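Local coordinates for protein cysteine desulfurase (Stenotrophomonas maltophilia, PDB 6WCI) that probably removes sulfur from L-cysteine with the help of pyridoxal 5'-phosphate, leaving L-alanine and passing the sulfur to a carrier, at residues D288-H291 with K292-G296; A301-I304 with G305-V308. One frame throughout, in Å; residues are numbered along the deposited sequence. Where two conformers were deposited one is given.

In the fold
Interactions 1 and 2 follow one another along the chain: residues 288-294 form a tight turn in the loop after strand 285-286, and residues 301-308 belong to the helix 300-316 into which that loop leads. Their centres lie about 18 Å apart and their nearest atoms about 7 Å, so the two do not touch. Helix 81-101 joins them, since Tyr90 meets Glu294 of interaction 1 and Phe303 of interaction 2. Both also reach the second subunit, through Ala295 on its Thr115 and through Ala301 N, hydrogen-bonded to its Thr251. This part of the class-V aminotransferase fold thus brings the loop and the start of the helix to the dimer interface.

Interaction 1: residues D288-H291 with K292-G296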
# COMPACT_ATOMS: atom_id res chain seq x y z
N ASP B 288 15.18 5.40 -12.87
CA ASP B 288 15.86 4.14 -12.63
C ASP B 288 15.30 3.45 -11.39
O ASP B 288 14.57 4.06 -10.59
CB ASP B 288 17.36 4.35 -12.44
CG ASP B 288 18.05 4.77 -13.71
OD1 ASP B 288 17.56 4.41 -14.80
OD2 ASP B 288 19.10 5.44 -13.62
N ALA B 289 15.67 2.19 -11.21
CA ALA B 289 15.35 1.49 -9.99
C ALA B 289 16.06 2.16 -8.82
O ALA B 289 17.17 2.68 -8.97
CB ALA B 289 15.79 0.02 -10.09
N PRO B 290 15.45 2.14 -7.62
CA PRO B 290 14.19 1.45 -7.34
C PRO B 290 12.91 2.27 -7.62
O PRO B 290 11.84 1.67 -7.71
CB PRO B 290 14.30 1.14 -5.84
CG PRO B 290 15.08 2.31 -5.29
CD PRO B 290 16.10 2.65 -6.39
N HIS B 291 13.03 3.60 -7.70
CA HIS B 291 11.83 4.44 -7.84
C HIS B 291 11.06 4.14 -9.12
O HIS B 291 9.85 4.38 -9.17
CB HIS B 291 12.22 5.91 -7.81
CG HIS B 291 12.73 6.35 -6.48
ND1 HIS B 291 14.07 6.47 -6.19
CD2 HIS B 291 12.08 6.68 -5.34
CE1 HIS B 291 14.22 6.85 -4.94
NE2 HIS B 291 13.03 6.99 -4.40
N LYS B 292 11.74 3.61 -10.14
CA LYS B 292 11.12 3.04 -11.33
C LYS B 292 9.90 2.18 -11.01
O LYS B 292 8.94 2.15 -11.78
CB LYS B 292 12.17 2.23 -12.09
CG LYS B 292 11.72 1.56 -13.37
CD LYS B 292 12.89 0.78 -13.97
CE LYS B 292 12.50 0.02 -15.22
NZ LYS B 292 13.68 -0.69 -15.78
N PHE B 293 9.93 1.49 -9.87
CA PHE B 293 8.89 0.54 -9.50
C PHE B 293 8.06 1.00 -8.31
O PHE B 293 7.26 0.22 -7.78
CB PHE B 293 9.50 -0.85 -9.22
CG PHE B 293 10.20 -1.45 -10.42
CD1 PHE B 293 9.47 -1.95 -11.50
CD2 PHE B 293 11.58 -1.49 -10.49
CE1 PHE B 293 10.11 -2.49 -12.62
CE2 PHE B 293 12.24 -2.03 -11.60
CZ PHE B 293 11.50 -2.53 -12.68
N GLU B 294 8.18 2.27 -7.91
CA GLU B 294 7.43 2.87 -6.80
C GLU B 294 6.64 4.06 -7.35
O GLU B 294 7.13 5.19 -7.35
CB GLU B 294 8.38 3.29 -5.65
CG GLU B 294 9.13 2.10 -4.99
CD GLU B 294 10.42 2.52 -4.30
OE1 GLU B 294 10.73 3.73 -4.29
OE2 GLU B 294 11.13 1.63 -3.77
N ALA B 295 5.41 3.81 -7.80
CA ALA B 295 4.60 4.83 -8.44
C ALA B 295 3.72 5.54 -7.41
O ALA B 295 3.12 4.88 -6.55
CB ALA B 295 3.73 4.22 -9.55
N GLY B 296 3.67 6.87 -7.48
CA GLY B 296 2.77 7.62 -6.62
C GLY B 296 3.28 7.76 -5.19
O GLY B 296 4.38 7.32 -4.84
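Three successive backbone bonds wind residues 288-294 into a tight turn: Lys292 N donates to Asp288 O (2.9 Å), Phe293 N to Pro290 O (2.9 Å) and Glu294 N to His291 O (3.0 Å). The last two close i to i+3 turns, whereas the first spans four residues, and the peptide bond before Pro290, within that span, is cis. The N-H groups of Phe293 and Glu294 point almost straight at their acceptors, although both donors stand well above the carbonyl planes.

Glu294 folds back over the turn. Its carboxylate meets two earlier residues, with OE1 3.4 Å from CD2 of the His291 ring and OE2 3.8 Å from CB of Pro290. The ring and carboxylate planes are nearly perpendicular, 83° apart. With CG beside the backbone N (chi1 -63°) and the chain then extended, the carboxylate is carried back past Pro290 O. The buried acid has stronger partners beyond the turn: OE2 forms a salt bridge with Arg94 and accepts a hydrogen bond from Leu110 N, which would be expected to favour its charged form. His291 NE2 is tied to Glu91, so helix 81-101 holds both polar ends.

Lys292 runs the other way. Its CB packs 3.4 Å from Asp288 O, and the fully extended chain, CG anti to the backbone N (chi1 -180°), delivers NZ to the carbonyl oxygens of Leu263 and Met266. Its CG also sits over the centre of one face of the Phe293 ring, while the CB of Ala289 approaches the edge of that ring at 4.4 Å from CE2.

Such consecutive i to i+3 bonds are characteristic of a short 3-10 turn, here beginning at a cis-proline and packed against helices 81-101 and 260-265 in the class-V aminotransferase fold.

Interaction 2: residues A301-I304 with G305-V308; sequences AGFI and GLGV
Residues 301-308 make up the opening turns of alpha-helix 300-316, and their contact is the i to i+4 bonding of that helix plus an i to i+3 side-chain pair. Gly305 N donates to Ala301 O (3.0 Å), Leu306 N to Gly302 O (2.8 Å) and Gly307 N to Phe303 O (2.9 Å). The fourth bond, from Val308 N to Ile304 O, is weak at 3.3 Å.

Phe303 and Leu306, one turn apart, lie side by side and point the same way. The Leu306 methyl CD2 rests 4.0 Å from both CD1 and CE1 of the ring, approaching it obliquely. A chi1 of -178° carries Leu306 CG outward from the helix, and chi2 of 59° turns CD2 back toward the Phe303 ring, while Leu306 CB sits 3.5 Å from Gly302 O. Both side chains touch Thr253, and Tyr90 and Leu97 of helix 81-101 cover Phe303 and Leu306 in turn.

Ile304 and Val308 reach helix 58-70, at Phe67 and Ala63, and Ile304 also touches Ala89 of helix 81-101. The CG2 methyl of Val308 lies 3.6 Å from Ile304 O, covering the acceptor of the weak bond.

The N-H groups of 305-308 bond within the helix, those of Ala301 and Gly302 to Thr251 OG1 of the second subunit and Asn299 OD1, while the side-chain-to-side-chain part of the contact is apolar and packs against two neighbouring helices.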
# COMPACT_ATOMS: atom_id res chain seq x y z
N ALA B 301 4.29 6.83 6.29
CA ALA B 301 4.26 6.55 7.72
C ALA B 301 4.60 5.09 7.97
O ALA B 301 5.42 4.78 8.84
CB ALA B 301 2.88 6.88 8.29
N GLY B 302 3.98 4.20 7.21
CA GLY B 302 4.26 2.78 7.37
C GLY B 302 5.73 2.45 7.20
O GLY B 302 6.30 1.68 7.98
N PHE B 303 6.38 3.03 6.18
CA PHE B 303 7.78 2.69 5.97
C PHE B 303 8.71 3.35 6.97
O PHE B 303 9.74 2.77 7.33
CB PHE B 303 8.18 2.99 4.52
CG PHE B 303 7.79 1.89 3.59
CD1 PHE B 303 8.51 0.71 3.59
CD2 PHE B 303 6.66 1.99 2.80
CE1 PHE B 303 8.14 -0.35 2.78
CE2 PHE B 303 6.28 0.94 2.00
CZ PHE B 303 7.03 -0.23 1.98
N ILE B 304 8.38 4.54 7.46
CA ILE B 304 9.14 5.09 8.58
C ILE B 304 9.09 4.15 9.78
O ILE B 304 10.11 3.89 10.43
CB ILE B 304 8.63 6.49 8.94
CG1 ILE B 304 9.04 7.48 7.86
CG2 ILE B 304 9.16 6.94 10.32
CD1 ILE B 304 8.51 8.86 8.14
N GLY B 305 7.91 3.60 10.08
CA GLY B 305 7.80 2.63 11.15
C GLY B 305 8.52 1.33 10.84
O GLY B 305 9.09 0.70 11.73
N LEU B 306 8.50 0.90 9.57
CA LEU B 306 9.19 -0.34 9.21
C LEU B 306 10.70 -0.19 9.38
O LEU B 306 11.37 -1.12 9.84
CB LEU B 306 8.85 -0.78 7.78
CG LEU B 306 9.51 -2.12 7.37
CD1 LEU B 306 9.08 -3.26 8.31
CD2 LEU B 306 9.29 -2.51 5.90
N GLY B 307 11.23 0.99 9.07
CA GLY B 307 12.64 1.25 9.33
C GLY B 307 13.00 1.09 10.79
O GLY B 307 14.05 0.52 11.12
N VAL B 308 12.14 1.58 11.69
CA VAL B 308 12.40 1.38 13.12
C VAL B 308 12.32 -0.10 13.49
O VAL B 308 13.12 -0.59 14.30
CB VAL B 308 11.44 2.24 13.96
CG1 VAL B 308 11.68 1.99 15.44
CG2 VAL B 308 11.63 3.73 13.64